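Local structure of prolyl-tRNA synthetase (Naegleria fowleri, 6UYH) at residues V54-S57 with V58-F61; L190-R193 with V194-L198; Y125-Y128 with A129-Q133. The protein probably joins proline to its cognate tRNA in an ATP-dependent reaction and here binds the inhibitor halofuginone together with an ATP analogue. One frame throughout, in Å; residues are numbered along the deposited sequence. Where two conformers were deposited one is given.

Contact 1 (V54-S57 with V58-F61)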
loop_
_atom_site.group_PDB
_atom_site.type_symbol
_atom_site.label_atom_id
_atom_site.label_comp_id
_atom_site.label_asym_id
_atom_site.label_seq_id
_atom_site.Cartn_x
_atom_site.Cartn_y
_atom_site.Cartn_z
ATOM N N VAL A 54 -8.963 -9.003 1.479
ATOM C CA VAL A 54 -10.069 -8.445 0.703
ATOM C C VAL A 54 -9.672 -7.098 0.113
ATOM O O VAL A 54 -9.916 -6.817 -1.067
ATOM C CB VAL A 54 -11.335 -8.321 1.571
ATOM C CG1 VAL A 54 -12.482 -7.698 0.742
ATOM C CG2 VAL A 54 -11.777 -9.680 2.079
ATOM N N TRP A 55 -9.067 -6.233 0.928
ATOM C CA TRP A 55 -8.698 -4.913 0.421
ATOM C C TRP A 55 -7.599 -5.018 -0.633
ATOM O O TRP A 55 -7.639 -4.315 -1.647
ATOM C CB TRP A 55 -8.272 -4.007 1.575
ATOM C CG TRP A 55 -8.041 -2.578 1.178
ATOM C CD1 TRP A 55 -6.875 -1.864 1.325
ATOM C CD2 TRP A 55 -8.988 -1.680 0.573
ATOM N NE1 TRP A 55 -7.053 -0.575 0.858
ATOM C CE2 TRP A 55 -8.332 -0.442 0.384
ATOM C CE3 TRP A 55 -10.327 -1.804 0.171
ATOM C CZ2 TRP A 55 -8.969 0.663 -0.196
ATOM C CZ3 TRP A 55 -10.961 -0.701 -0.402
ATOM C CH2 TRP A 55 -10.279 0.515 -0.579
ATOM N N GLU A 56 -6.634 -5.921 -0.438
ATOM C CA GLU A 56 -5.624 -6.134 -1.476
ATOM C C GLU A 56 -6.259 -6.602 -2.781
ATOM O O GLU A 56 -5.777 -6.254 -3.867
ATOM C CB GLU A 56 -4.583 -7.151 -1.007
ATOM C CG GLU A 56 -3.696 -6.633 0.095
ATOM C CD GLU A 56 -2.638 -7.648 0.483
ATOM O OE1 GLU A 56 -2.901 -8.860 0.343
ATOM O OE2 GLU A 56 -1.552 -7.234 0.914
ATOM N N SER A 57 -7.316 -7.419 -2.688
ATOM C CA SER A 57 -8.014 -7.908 -3.873
ATOM C C SER A 57 -8.703 -6.767 -4.604
ATOM O O SER A 57 -8.669 -6.693 -5.837
ATOM C CB SER A 57 -9.032 -8.977 -3.483
ATOM O OG SER A 57 -8.402 -10.175 -3.030
ATOM N N VAL A 58 -9.310 -5.861 -3.850
ATOM C CA VAL A 58 -9.905 -4.669 -4.446
ATOM C C VAL A 58 -8.833 -3.842 -5.136
ATOM O O VAL A 58 -9.012 -3.395 -6.277
ATOM C CB VAL A 58 -10.651 -3.860 -3.374
ATOM C CG1 VAL A 58 -11.081 -2.496 -3.932
ATOM C CG2 VAL A 58 -11.863 -4.655 -2.910
ATOM N N GLN A 59 -7.690 -3.638 -4.457
ATOM C CA GLN A 59 -6.582 -2.868 -5.029
ATOM C C GLN A 59 -6.140 -3.461 -6.361
ATOM O O GLN A 59 -5.951 -2.745 -7.350
ATOM C CB GLN A 59 -5.386 -2.833 -4.057
ATOM C CG GLN A 59 -5.615 -2.143 -2.697
ATOM C CD GLN A 59 -4.368 -2.117 -1.777
ATOM O OE1 GLN A 59 -3.596 -3.090 -1.687
ATOM N NE2 GLN A 59 -4.185 -1.000 -1.077
ATOM N N LYS A 60 -5.940 -4.779 -6.388
ATOM C CA LYS A 60 -5.425 -5.420 -7.590
ATOM C C LYS A 60 -6.373 -5.220 -8.763
ATOM O O LYS A 60 -5.947 -4.880 -9.875
ATOM C CB LYS A 60 -5.201 -6.909 -7.322
ATOM C CG LYS A 60 -4.792 -7.706 -8.548
ATOM C CD LYS A 60 -4.699 -9.191 -8.233
ATOM C CE LYS A 60 -4.234 -9.976 -9.439
ATOM N NZ LYS A 60 -3.529 -11.209 -9.013
ATOM N N PHE A 61 -7.669 -5.437 -8.525
ATOM C CA PHE A 61 -8.674 -5.251 -9.563
ATOM C C PHE A 61 -8.743 -3.795 -10.013
ATOM O O PHE A 61 -8.713 -3.504 -11.214
ATOM C CB PHE A 61 -10.034 -5.706 -9.046
ATOM C CG PHE A 61 -11.179 -5.391 -9.971
ATOM C CD1 PHE A 61 -11.409 -6.159 -11.100
ATOM C CD2 PHE A 61 -12.029 -4.332 -9.701
ATOM C CE1 PHE A 61 -12.486 -5.881 -11.947
ATOM C CE2 PHE A 61 -13.109 -4.040 -10.537
ATOM C CZ PHE A 61 -13.333 -4.817 -11.666
#
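W55 and Q59, one helical turn apart, share a flank of the helix: CG of W55 stands anti to the backbone N (chi1 -173°), whereas CG of Q59 lies beside its own backbone N (chi1 -63°), and the two side chains meet there. The glutamine chain then runs out extended across the indole at about a right angle. Its CG sits over one face of the five-membered ring, a CH-pi contact 4.3 Å from that ring's centroid. Farther out, in one of two modelled conformers, NE2 of Q59 lies 3.5 Å from NE1 of W55; both are donors, so this is proximity and not a bond, and the amide position is less certain. Glutamine suits this partly exposed place because its CG methylene packs on the indole while the chain ends in a polar amide. V58, a buried residue, touches CZ3 of W55 with its CG1 at 4.0 Å, approaching the ring obliquely. Regular i to i+4 bonds hold the turns in step, such as Q59 N to W55 O at 2.9 Å. S57 turns its OG back to the carbonyl of F53, and E56 extends to bond N73 of the second subunit. Within the fold, this part of helix 49-67 presents V54 and W55 to helix 274-283, and V58 and F61 to helix 177-198.

Contact 2 (L190-R193 with V194-L198)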
loop_
_atom_site.group_PDB
_atom_site.type_symbol
_atom_site.label_atom_id
_atom_site.label_comp_id
_atom_site.label_asym_id
_atom_site.label_seq_id
_atom_site.Cartn_x
_atom_site.Cartn_y
_atom_site.Cartn_z
ATOM N N LEU A 190 -16.731 1.749 -12.501
ATOM C CA LEU A 190 -15.743 0.873 -11.875
ATOM C C LEU A 190 -16.084 0.609 -10.416
ATOM O O LEU A 190 -15.872 -0.500 -9.920
ATOM C CB LEU A 190 -14.335 1.460 -11.984
ATOM C CG LEU A 190 -13.673 1.443 -13.360
ATOM C CD1 LEU A 190 -12.231 1.934 -13.233
ATOM C CD2 LEU A 190 -13.705 0.036 -13.970
ATOM N N TYR A 191 -16.607 1.617 -9.709
ATOM C CA TYR A 191 -17.046 1.382 -8.339
ATOM C C TYR A 191 -18.220 0.408 -8.304
ATOM O O TYR A 191 -18.287 -0.461 -7.426
ATOM C CB TYR A 191 -17.431 2.702 -7.666
ATOM C CG TYR A 191 -16.275 3.625 -7.389
ATOM C CD1 TYR A 191 -14.959 3.155 -7.364
ATOM C CD2 TYR A 191 -16.499 4.977 -7.133
ATOM C CE1 TYR A 191 -13.909 4.009 -7.104
ATOM C CE2 TYR A 191 -15.463 5.832 -6.867
ATOM C CZ TYR A 191 -14.169 5.353 -6.850
ATOM O OH TYR A 191 -13.142 6.232 -6.575
ATOM N N LYS A 192 -19.159 0.541 -9.244
ATOM C CA LYS A 192 -20.227 -0.451 -9.340
ATOM C C LYS A 192 -19.648 -1.850 -9.561
ATOM O O LYS A 192 -20.100 -2.823 -8.952
ATOM C CB LYS A 192 -21.194 -0.070 -10.464
ATOM C CG LYS A 192 -22.257 -1.117 -10.813
ATOM C CD LYS A 192 -21.788 -1.988 -11.963
ATOM C CE LYS A 192 -22.938 -2.617 -12.725
ATOM N NZ LYS A 192 -22.385 -3.278 -13.940
ATOM N N ARG A 193 -18.629 -1.967 -10.421
ATOM C CA ARG A 193 -18.046 -3.283 -10.679
ATOM C C ARG A 193 -17.323 -3.838 -9.453
ATOM O O ARG A 193 -17.354 -5.051 -9.216
ATOM C CB ARG A 193 -17.103 -3.216 -11.877
ATOM C CG ARG A 193 -17.828 -2.858 -13.171
ATOM C CD ARG A 193 -16.869 -2.885 -14.348
ATOM N NE ARG A 193 -16.296 -4.214 -14.516
ATOM C CZ ARG A 193 -15.146 -4.461 -15.131
ATOM N NH1 ARG A 193 -14.438 -3.464 -15.651
ATOM N NH2 ARG A 193 -14.702 -5.704 -15.220
ATOM N N VAL A 194 -16.645 -2.987 -8.676
ATOM C CA VAL A 194 -16.031 -3.474 -7.438
ATOM C C VAL A 194 -17.092 -4.092 -6.538
ATOM O O VAL A 194 -16.961 -5.231 -6.082
ATOM C CB VAL A 194 -15.283 -2.347 -6.701
ATOM C CG1 VAL A 194 -14.870 -2.827 -5.278
ATOM C CG2 VAL A 194 -14.041 -1.894 -7.490
ATOM N N TYR A 195 -18.164 -3.348 -6.271
ATOM C CA TYR A 195 -19.187 -3.871 -5.377
ATOM C C TYR A 195 -19.839 -5.125 -5.953
ATOM O O TYR A 195 -19.955 -6.145 -5.266
ATOM C CB TYR A 195 -20.226 -2.797 -5.090
ATOM C CG TYR A 195 -19.819 -1.892 -3.963
ATOM C CD1 TYR A 195 -19.356 -0.598 -4.201
ATOM C CD2 TYR A 195 -19.862 -2.348 -2.644
ATOM C CE1 TYR A 195 -18.983 0.230 -3.145
ATOM C CE2 TYR A 195 -19.486 -1.537 -1.593
ATOM C CZ TYR A 195 -19.052 -0.249 -1.845
ATOM O OH TYR A 195 -18.680 0.544 -0.781
ATOM N N GLU A 196 -20.238 -5.083 -7.228
ATOM C CA GLU A 196 -21.056 -6.177 -7.759
ATOM C C GLU A 196 -20.203 -7.378 -8.162
ATOM O O GLU A 196 -20.528 -8.516 -7.812
ATOM C CB GLU A 196 -21.907 -5.679 -8.926
ATOM C CG GLU A 196 -22.959 -4.631 -8.453
ATOM C CD GLU A 196 -24.192 -4.538 -9.323
ATOM O OE1 GLU A 196 -24.274 -5.245 -10.348
ATOM O OE2 GLU A 196 -25.090 -3.745 -8.968
ATOM N N GLU A 197 -19.093 -7.147 -8.871
ATOM C CA GLU A 197 -18.309 -8.261 -9.406
ATOM C C GLU A 197 -17.338 -8.853 -8.384
ATOM O O GLU A 197 -17.046 -10.049 -8.447
ATOM C CB GLU A 197 -17.544 -7.823 -10.659
ATOM C CG GLU A 197 -18.451 -7.491 -11.842
ATOM C CD GLU A 197 -17.703 -6.920 -13.048
ATOM O OE1 GLU A 197 -18.356 -6.241 -13.868
ATOM O OE2 GLU A 197 -16.474 -7.139 -13.182
ATOM N N LEU A 198 -16.830 -8.064 -7.439
ATOM C CA LEU A 198 -15.939 -8.585 -6.406
ATOM C C LEU A 198 -16.668 -8.926 -5.112
ATOM O O LEU A 198 -16.447 -10.000 -4.539
ATOM C CB LEU A 198 -14.815 -7.581 -6.102
ATOM C CG LEU A 198 -13.778 -7.368 -7.205
ATOM C CD1 LEU A 198 -12.691 -6.422 -6.723
ATOM C CD2 LEU A 198 -13.195 -8.705 -7.628
HETATM O O HOH W 1 -20.697 -5.328 -12.971
#
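R193 approaches E197 side-on, presenting NE and NH2 to the two carboxylate oxygens in an i to i+4 salt bridge. NE bonds OE1 at 3.0 Å and NH2 bonds OE2 at 3.1 Å; a weak third bond runs from NE to OE2. The groups are not coplanar: their planes stand 50° apart. Both oxygens lie close to the guanidinium plane, yet NE meets OE1 from above the carboxylate plane while OE2 uses its syn lone pair. A bend at chi3 of R193 (61°) turns the guanidinium toward the glutamate, and gripping by two nitrogens limits rotation of both ends. K192 joins this polar side indirectly, through a water that accepts from its NZ and donates to OE1 of E197.

This stretch lies late in helix 177-198 of the class II synthetase core, which includes a wider pi-type turn at 194-198 alongside its i to i+4 bonds. Charged residues suit its polar flank, whereas V194 and Y195 face the interior. CE of K192 passes obliquely by the carboxylate of E196, 3.8 Å from its OE1; NZ is too far from that oxygen for a salt bridge, so any attraction is longer-range, and E196 has its stronger partner in R410. Tyrosine suits the buried positions 191 and 195, pairing an apolar ring with a hydroxyl that finds a partner. Y195 sets the edge of its ring toward the carbonyl of Y191, with CD1 3.4 Å from that O. The hydroxyl of Y191 bonds Q168, and that of Y195 bonds the backbone O of G236, a residue of the AMPPNP pocket.

Contact 3 (Y125-Y128 with A129-Q133)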
loop_
_atom_site.group_PDB
_atom_site.type_symbol
_atom_site.label_atom_id
_atom_site.label_comp_id
_atom_site.label_asym_id
_atom_site.label_seq_id
_atom_site.Cartn_x
_atom_site.Cartn_y
_atom_site.Cartn_z
ATOM N N TYR A 125 -2.745 19.733 -5.294
ATOM C CA TYR A 125 -3.056 20.650 -6.385
ATOM C C TYR A 125 -2.022 21.762 -6.570
ATOM O O TYR A 125 -1.888 22.257 -7.694
ATOM C CB TYR A 125 -4.473 21.218 -6.217
ATOM C CG TYR A 125 -5.555 20.163 -6.400
ATOM C CD1 TYR A 125 -5.233 18.889 -6.881
ATOM C CD2 TYR A 125 -6.885 20.420 -6.078
ATOM C CE1 TYR A 125 -6.206 17.918 -7.046
ATOM C CE2 TYR A 125 -7.873 19.447 -6.236
ATOM C CZ TYR A 125 -7.523 18.198 -6.717
ATOM O OH TYR A 125 -8.493 17.224 -6.880
ATOM N N PRO A 126 -1.232 22.154 -5.557
ATOM C CA PRO A 126 -0.095 23.037 -5.875
ATOM C C PRO A 126 0.892 22.398 -6.841
ATOM O O PRO A 126 1.434 23.092 -7.710
ATOM C CB PRO A 126 0.521 23.323 -4.499
ATOM C CG PRO A 126 -0.646 23.241 -3.566
ATOM C CD PRO A 126 -1.442 22.071 -4.097
ATOM N N SER A 127 1.115 21.083 -6.734
ATOM C CA SER A 127 1.958 20.386 -7.705
ATOM C C SER A 127 1.304 20.344 -9.078
ATOM O O SER A 127 1.988 20.470 -10.102
ATOM C CB SER A 127 2.246 18.963 -7.222
ATOM O OG SER A 127 3.053 18.993 -6.068
ATOM N N TYR A 128 -0.014 20.139 -9.121
ATOM C CA TYR A 128 -0.713 20.138 -10.400
ATOM C C TYR A 128 -0.534 21.468 -11.116
ATOM O O TYR A 128 -0.368 21.506 -12.340
ATOM C CB TYR A 128 -2.204 19.840 -10.180
ATOM C CG TYR A 128 -2.564 18.369 -10.061
ATOM C CD1 TYR A 128 -1.795 17.499 -9.303
ATOM C CD2 TYR A 128 -3.701 17.862 -10.685
ATOM C CE1 TYR A 128 -2.124 16.160 -9.192
ATOM C CE2 TYR A 128 -4.036 16.518 -10.585
ATOM C CZ TYR A 128 -3.249 15.677 -9.835
ATOM O OH TYR A 128 -3.575 14.340 -9.722
ATOM N N ALA A 129 -0.560 22.572 -10.365
ATOM C CA ALA A 129 -0.376 23.883 -10.980
ATOM C C ALA A 129 1.024 24.020 -11.558
ATOM O O ALA A 129 1.218 24.706 -12.568
ATOM C CB ALA A 129 -0.646 24.988 -9.958
ATOM N N LYS A 130 2.001 23.359 -10.933
ATOM C CA LYS A 130 3.371 23.383 -11.433
ATOM C C LYS A 130 3.526 22.503 -12.664
ATOM O O LYS A 130 4.191 22.893 -13.632
ATOM C CB LYS A 130 4.328 22.919 -10.336
ATOM C CG LYS A 130 5.765 22.769 -10.807
ATOM C CD LYS A 130 6.566 21.875 -9.880
ATOM C CE LYS A 130 7.937 21.573 -10.478
ATOM N NZ LYS A 130 8.677 20.558 -9.691
ATOM N N TRP A 131 2.940 21.304 -12.631
ATOM C CA TRP A 131 3.176 20.305 -13.667
ATOM C C TRP A 131 2.407 20.584 -14.952
ATOM O O TRP A 131 2.847 20.168 -16.029
ATOM C CB TRP A 131 2.802 18.915 -13.151
ATOM C CG TRP A 131 3.667 18.443 -12.035
ATOM C CD1 TRP A 131 4.938 18.837 -11.769
ATOM C CD2 TRP A 131 3.320 17.487 -11.026
ATOM N NE1 TRP A 131 5.412 18.181 -10.656
ATOM C CE2 TRP A 131 4.437 17.346 -10.184
ATOM C CE3 TRP A 131 2.170 16.739 -10.754
ATOM C CZ2 TRP A 131 4.446 16.483 -9.087
ATOM C CZ3 TRP A 131 2.180 15.871 -9.670
ATOM C CH2 TRP A 131 3.311 15.760 -8.845
ATOM N N ILE A 132 1.262 21.252 -14.869
ATOM C CA ILE A 132 0.443 21.535 -16.041
ATOM C C ILE A 132 0.798 22.924 -16.555
ATOM O O ILE A 132 0.657 23.921 -15.839
ATOM C CB ILE A 132 -1.054 21.419 -15.712
ATOM C CG1 ILE A 132 -1.379 19.984 -15.304
ATOM C CG2 ILE A 132 -1.908 21.832 -16.916
ATOM C CD1 ILE A 132 -2.632 19.842 -14.467
ATOM N N GLN A 133 1.302 22.986 -17.784
ATOM C CA GLN A 133 1.687 24.265 -18.363
ATOM C C GLN A 133 1.046 24.465 -19.730
ATOM O O GLN A 133 0.735 25.598 -20.115
ATOM C CB GLN A 133 3.212 24.362 -18.452
ATOM C CG GLN A 133 3.896 24.466 -17.088
ATOM C CD GLN A 133 3.504 25.735 -16.334
ATOM O OE1 GLN A 133 3.635 26.847 -16.855
ATOM N NE2 GLN A 133 3.014 25.572 -15.107
#
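S127 and W131 form the close-packed part of this contact, an i to i+4 pairing at the C-terminal end of helix 121-131 in the class II synthetase core. CB of S127 sits almost centrally over the six-membered ring of W131, 3.7 Å from its centroid and 11° off the normal, a CH-pi contact. With chi1 at -65°, W131 carries its CG beside its own backbone N, which folds the indole back along the previous turn. The carbonyl O of S127 lies over a face of the same indole while accepting the backbone N of W131 at 2.8 Å. Serine suits the spot because its side chain is short, with only a hydroxyl beyond CB.

Next to this pair, Y128 meets its neighbours at longer range: its CD1 approaches CE3 of W131 obliquely at 4.3 Å, and its CB is equally far from CD1 of I132. These apolar groups lean on strand 140-149, and the hydroxyl of Y128 is satisfied by the carbonyl of H171. The indole also faces the dimer partner, where R48 of the second subunit makes a cation-pi contact with it. D37 of that subunit is shared, bonding NE1 of W131 and forming a salt bridge with the extended, exposed K130.

Towards solvent, at P126 and Q133, the packing thins. P126 O accepts K130 N in a rather long bond of 3.3 Å, and the same amide makes a weak second bond to S127 O. After W131 the chain leaves helical geometry, and a bend at chi2 of exposed Q133 (-63°) brings its amide back. Its NE2 bonds K130 O at 3.3 Å from above the carbonyl plane.

How the contacts relate
From the N terminus the chain passes first through contact 1 (54-61), then contact 3 (125-133), and last contact 2 (190-198). Contacts 1 and 2 lie within single helices and contact 3 runs off the end of one; none closes a long loop, and the three follow in series, without nesting or crossing. Contacts 1 and 2, with centres about 11 Å apart, nevertheless touch: CE2 of F61 packs on CG2 of V194 at 3.8 Å, and F61 also meets L198 in its given conformer, tying helix 49-67 to helix 177-198. Contact 3 stands apart, its nearest atoms about 12 Å from contact 2 and about 17 Å from contact 1. Like contact 1 it reaches the second subunit, whereas contact 2 stays within its own chain.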